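PDB 7LVO: phosphoribosyl-glycinamide (GAR) synthetase from Cryptococcus neoformans var. grubii serotype A, which catalyses, through this N-terminal GAR synthetase half of a bifunctional enzyme, the ATP-dependent joining of glycine to 5-phosphoribosylamine in de novo purine biosynthesis. Local coordinates for residues P131-E143 with M305-F317. Numbering follows the deposited sequence.
With EDO (1,2-ethanediol), chain B.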
loop_
_atom_site.group_PDB
_atom_site.type_symbol
_atom_site.label_atom_id
_atom_site.label_comp_id
_atom_site.label_asym_id
_atom_site.label_seq_id
_atom_site.Cartn_x
_atom_site.Cartn_y
_atom_site.Cartn_z
ATOM N N PRO A 131 16.775 8.481 -10.168
ATOM C CA PRO A 131 15.520 7.833 -10.561
ATOM C C PRO A 131 14.689 7.419 -9.356
ATOM O O PRO A 131 15.208 7.157 -8.268
ATOM C CB PRO A 131 15.983 6.608 -11.364
ATOM C CG PRO A 131 17.348 6.307 -10.834
ATOM C CD PRO A 131 17.959 7.644 -10.479
ATOM N N VAL A 132 13.377 7.338 -9.578
ATOM C CA VAL A 132 12.415 7.034 -8.531
ATOM C C VAL A 132 11.532 5.877 -8.985
ATOM O O VAL A 132 10.952 5.919 -10.080
ATOM C CB VAL A 132 11.546 8.258 -8.190
ATOM C CG1 VAL A 132 10.386 7.841 -7.280
ATOM C CG2 VAL A 132 12.390 9.350 -7.545
ATOM N N PHE A 133 11.436 4.846 -8.154
ATOM C CA PHE A 133 10.448 3.788 -8.353
ATOM C C PHE A 133 9.123 4.305 -7.807
ATOM O O PHE A 133 8.822 4.183 -6.616
ATOM C CB PHE A 133 10.856 2.498 -7.670
ATOM C CG PHE A 133 9.830 1.397 -7.804
ATOM C CD1 PHE A 133 9.750 0.640 -8.966
ATOM C CD2 PHE A 133 8.936 1.145 -6.787
ATOM C CE1 PHE A 133 8.809 -0.362 -9.086
ATOM C CE2 PHE A 133 7.989 0.148 -6.900
ATOM C CZ PHE A 133 7.923 -0.609 -8.049
ATOM N N GLY A 134 8.329 4.900 -8.689
ATOM C CA GLY A 134 7.064 5.484 -8.319
ATOM C C GLY A 134 6.544 6.395 -9.408
ATOM O O GLY A 134 7.260 6.751 -10.344
ATOM N N PRO A 135 5.284 6.796 -9.300
ATOM C CA PRO A 135 4.667 7.582 -10.366
ATOM C C PRO A 135 5.109 9.035 -10.341
ATOM O O PRO A 135 5.489 9.589 -9.306
ATOM C CB PRO A 135 3.164 7.459 -10.067
ATOM C CG PRO A 135 3.111 7.297 -8.584
ATOM C CD PRO A 135 4.318 6.450 -8.237
ATOM N N SER A 136 5.061 9.642 -11.516
ATOM C CA SER A 136 5.250 11.081 -11.620
ATOM C C SER A 136 4.175 11.800 -10.811
ATOM O O SER A 136 3.132 11.221 -10.492
ATOM C CB SER A 136 5.188 11.522 -13.077
ATOM O OG SER A 136 3.889 11.333 -13.595
ATOM N N PRO A 137 4.414 13.064 -10.454
ATOM C CA PRO A 137 3.368 13.831 -9.753
ATOM C C PRO A 137 1.996 13.721 -10.405
ATOM O O PRO A 137 0.978 13.663 -9.702
ATOM C CB PRO A 137 3.903 15.266 -9.801
ATOM C CG PRO A 137 5.389 15.110 -9.864
ATOM C CD PRO A 137 5.656 13.837 -10.648
ATOM N N ALA A 138 1.946 13.683 -11.741
ATOM C CA ALA A 138 0.666 13.565 -12.432
ATOM C C ALA A 138 0.096 12.152 -12.313
ATOM O O ALA A 138 -1.071 11.972 -11.947
ATOM C CB ALA A 138 0.831 13.955 -13.899
ATOM N N ALA A 139 0.905 11.138 -12.626
ATOM C CA ALA A 139 0.424 9.763 -12.556
ATOM C C ALA A 139 -0.021 9.393 -11.144
ATOM O O ALA A 139 -0.920 8.559 -10.973
ATOM C CB ALA A 139 1.512 8.801 -13.031
ATOM N N ALA A 140 0.594 9.998 -10.123
ATOM C CA ALA A 140 0.211 9.715 -8.743
ATOM C C ALA A 140 -1.214 10.159 -8.432
ATOM O O ALA A 140 -1.756 9.760 -7.393
ATOM C CB ALA A 140 1.186 10.395 -7.782
ATOM N N MET A 141 -1.834 10.961 -9.305
ATOM C CA MET A 141 -3.197 11.415 -9.061
ATOM C C MET A 141 -4.209 10.274 -9.093
ATOM O O MET A 141 -5.339 10.457 -8.636
ATOM C CB MET A 141 -3.583 12.474 -10.090
ATOM C CG MET A 141 -2.716 13.723 -10.044
ATOM S SD MET A 141 -3.226 14.976 -11.246
ATOM C CE MET A 141 -4.585 15.752 -10.375
ATOM N N LEU A 142 -3.831 9.107 -9.615
ATOM C CA LEU A 142 -4.721 7.952 -9.552
ATOM C C LEU A 142 -5.124 7.641 -8.115
ATOM O O LEU A 142 -6.225 7.140 -7.873
ATOM C CB LEU A 142 -4.057 6.725 -10.178
ATOM C CG LEU A 142 -3.964 6.660 -11.697
ATOM C CD1 LEU A 142 -3.212 5.391 -12.115
ATOM C CD2 LEU A 142 -5.341 6.702 -12.344
ATOM N N GLU A 143 -4.242 7.920 -7.151
ATOM C CA GLU A 143 -4.570 7.798 -5.741
ATOM C C GLU A 143 -4.800 9.133 -5.057
ATOM O O GLU A 143 -5.546 9.188 -4.081
ATOM C CB GLU A 143 -3.456 7.049 -4.997
ATOM C CG GLU A 143 -3.808 6.703 -3.552
ATOM C CD GLU A 143 -2.681 5.997 -2.814
ATOM O OE1 GLU A 143 -1.695 5.586 -3.462
ATOM O OE2 GLU A 143 -2.788 5.854 -1.575
ATOM N N MET A 305 -3.198 5.325 -19.245
ATOM C CA MET A 305 -2.320 6.366 -18.720
ATOM C C MET A 305 -1.382 6.894 -19.804
ATOM O O MET A 305 -1.103 8.097 -19.854
ATOM C CB MET A 305 -1.527 5.830 -17.528
ATOM C CG MET A 305 -2.381 5.534 -16.296
ATOM S SD MET A 305 -3.174 7.009 -15.608
ATOM C CE MET A 305 -1.789 7.734 -14.716
ATOM N N ARG A 306 -0.888 6.015 -20.680
ATOM C CA ARG A 306 -0.102 6.485 -21.819
ATOM C C ARG A 306 -0.946 7.365 -22.738
ATOM O O ARG A 306 -0.529 8.459 -23.123
ATOM C CB ARG A 306 0.473 5.307 -22.609
ATOM C CG ARG A 306 1.563 4.543 -21.900
ATOM C CD ARG A 306 2.452 3.784 -22.897
ATOM N NE ARG A 306 1.667 2.972 -23.827
ATOM C CZ ARG A 306 1.181 1.770 -23.552
ATOM N NH1 ARG A 306 1.350 1.213 -22.362
ATOM N NH2 ARG A 306 0.506 1.110 -24.495
ATOM N N GLU A 307 -2.144 6.899 -23.092
ATOM C CA GLU A 307 -3.014 7.679 -23.968
ATOM C C GLU A 307 -3.313 9.047 -23.371
ATOM O O GLU A 307 -3.302 10.060 -24.083
ATOM C CB GLU A 307 -4.309 6.913 -24.232
ATOM C CG GLU A 307 -4.108 5.634 -25.022
ATOM C CD GLU A 307 -5.361 4.781 -25.088
ATOM O OE1 GLU A 307 -6.199 4.873 -24.161
ATOM O OE2 GLU A 307 -5.504 4.015 -26.069
ATOM N N ASP A 308 -3.568 9.102 -22.061
ATOM C CA ASP A 308 -3.829 10.376 -21.407
ATOM C C ASP A 308 -2.577 11.228 -21.267
ATOM O O ASP A 308 -2.686 12.385 -20.846
ATOM C CB ASP A 308 -4.456 10.146 -20.031
ATOM C CG ASP A 308 -5.885 9.638 -20.117
ATOM O OD1 ASP A 308 -6.412 9.532 -21.243
ATOM O OD2 ASP A 308 -6.479 9.335 -19.061
ATOM N N GLY A 309 -1.406 10.694 -21.604
ATOM C CA GLY A 309 -0.188 11.470 -21.633
ATOM C C GLY A 309 0.670 11.418 -20.391
ATOM O O GLY A 309 1.605 12.219 -20.273
ATOM N N TYR A 310 0.389 10.513 -19.459
ATOM C CA TYR A 310 1.151 10.403 -18.215
ATOM C C TYR A 310 1.300 8.937 -17.852
ATOM O O TYR A 310 0.613 8.428 -16.962
ATOM C CB TYR A 310 0.473 11.191 -17.093
ATOM C CG TYR A 310 0.289 12.652 -17.425
ATOM C CD1 TYR A 310 1.321 13.560 -17.217
ATOM C CD2 TYR A 310 -0.904 13.121 -17.962
ATOM C CE1 TYR A 310 1.166 14.899 -17.525
ATOM C CE2 TYR A 310 -1.065 14.457 -18.272
ATOM C CZ TYR A 310 -0.027 15.341 -18.051
ATOM O OH TYR A 310 -0.184 16.676 -18.360
ATOM N N PRO A 311 2.190 8.220 -18.540
ATOM C CA PRO A 311 2.381 6.796 -18.245
ATOM C C PRO A 311 2.677 6.569 -16.769
ATOM O O PRO A 311 3.217 7.437 -16.083
ATOM C CB PRO A 311 3.579 6.406 -19.117
ATOM C CG PRO A 311 3.585 7.419 -20.228
ATOM C CD PRO A 311 3.066 8.697 -19.627
ATOM N N PHE A 312 2.312 5.386 -16.287
ATOM C CA PHE A 312 2.470 5.029 -14.887
ATOM C C PHE A 312 3.677 4.113 -14.725
ATOM O O PHE A 312 3.737 3.038 -15.339
ATOM C CB PHE A 312 1.228 4.327 -14.334
ATOM C CG PHE A 312 1.341 3.984 -12.871
ATOM C CD1 PHE A 312 1.912 2.784 -12.469
ATOM C CD2 PHE A 312 0.908 4.875 -11.898
ATOM C CE1 PHE A 312 2.033 2.477 -11.127
ATOM C CE2 PHE A 312 1.016 4.557 -10.553
ATOM C CZ PHE A 312 1.590 3.358 -10.172
ATOM N N VAL A 313 4.624 4.532 -13.895
ATOM C CA VAL A 313 5.797 3.738 -13.551
ATOM C C VAL A 313 5.788 3.516 -12.046
ATOM O O VAL A 313 5.557 4.456 -11.275
ATOM C CB VAL A 313 7.100 4.426 -14.000
ATOM C CG1 VAL A 313 8.299 3.569 -13.636
ATOM C CG2 VAL A 313 7.069 4.700 -15.502
ATOM N N GLY A 314 6.024 2.274 -11.630
ATOM C CA GLY A 314 6.076 1.956 -10.216
ATOM C C GLY A 314 5.210 0.775 -9.836
ATOM O O GLY A 314 5.027 -0.153 -10.633
ATOM N N MET A 315 4.672 0.799 -8.618
ATOM C CA MET A 315 3.835 -0.275 -8.097
ATOM C C MET A 315 2.382 0.180 -8.167
ATOM O O MET A 315 1.966 1.073 -7.421
ATOM C CB MET A 315 4.237 -0.634 -6.664
ATOM C CG MET A 315 3.197 -1.445 -5.902
ATOM S SD MET A 315 2.502 -2.812 -6.858
ATOM C CE MET A 315 3.981 -3.735 -7.268
ATOM N N LEU A 316 1.612 -0.442 -9.061
ATOM C CA LEU A 316 0.183 -0.179 -9.174
ATOM C C LEU A 316 -0.568 -1.138 -8.254
ATOM O O LEU A 316 -0.616 -2.347 -8.508
ATOM C CB LEU A 316 -0.280 -0.325 -10.620
ATOM C CG LEU A 316 -1.767 -0.068 -10.852
ATOM C CD1 LEU A 316 -2.085 1.400 -10.635
ATOM C CD2 LEU A 316 -2.191 -0.525 -12.241
ATOM N N PHE A 317 -1.144 -0.603 -7.182
ATOM C CA PHE A 317 -1.953 -1.373 -6.238
ATOM C C PHE A 317 -3.421 -1.069 -6.532
ATOM O O PHE A 317 -3.904 0.042 -6.264
ATOM C CB PHE A 317 -1.595 -1.017 -4.794
ATOM C CG PHE A 317 -2.426 -1.729 -3.759
ATOM C CD1 PHE A 317 -3.753 -1.386 -3.553
ATOM C CD2 PHE A 317 -1.874 -2.729 -2.979
ATOM C CE1 PHE A 317 -4.516 -2.037 -2.598
ATOM C CE2 PHE A 317 -2.635 -3.380 -2.017
ATOM C CZ PHE A 317 -3.956 -3.027 -1.832
HETATM C C1 EDO B . 4.870 16.020 -13.526
HETATM O O1 EDO B . 4.243 14.736 -13.387
HETATM C C2 EDO B . 6.340 15.846 -13.882
HETATM O O2 EDO B . 6.452 15.156 -15.127
HETATM O O HOH W 1 4.896 7.209 -13.675
#
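Met-305, near the end of helix 287-307, reaches tip to tip toward Leu-142. From CB and CG, which lead off from the helix, bends at chi2 (-63°) and chi3 (-79°) curl the thioether round. SD rests against both methyls of Leu-142, 3.8 Å from CD1 and 3.9 Å from CD2. The terminal CE tucks in 3.7 Å from CA of Ala-139 and also meets Leu-142 CD1, at 3.8 Å. Phe-152 of helix 146-155 also packs on both Met-305 and Leu-142. Next along, Phe-312 lies alongside Pro-135, its CE2 3.6 Å from the proline CB, while Leu-316 CD1 sits over one face of the ring, offset toward the rim. At the far end, Phe-133, its CG anti to the backbone N (chi1 178°), sets a ring face over the CA of Gly-314 in a CH-pi contact, 3.9 Å from centroid to CA. Toward the solvent, Tyr-310 CD1 meets Ala-138 CB at 3.4 Å.

No direct hydrogen bond joins 131-143 to 305-317; instead one water accepts from Ser-136 N and from Val-313 N (2.7 Å) and donates to Pro-311 O. The fit of hydrophobic side chains therefore probably holds the N-domain segment leading into helix 141-144 against the ATP-grasp segment 305-317, while the water supplies the polar bridge that these three backbone groups do not make directly.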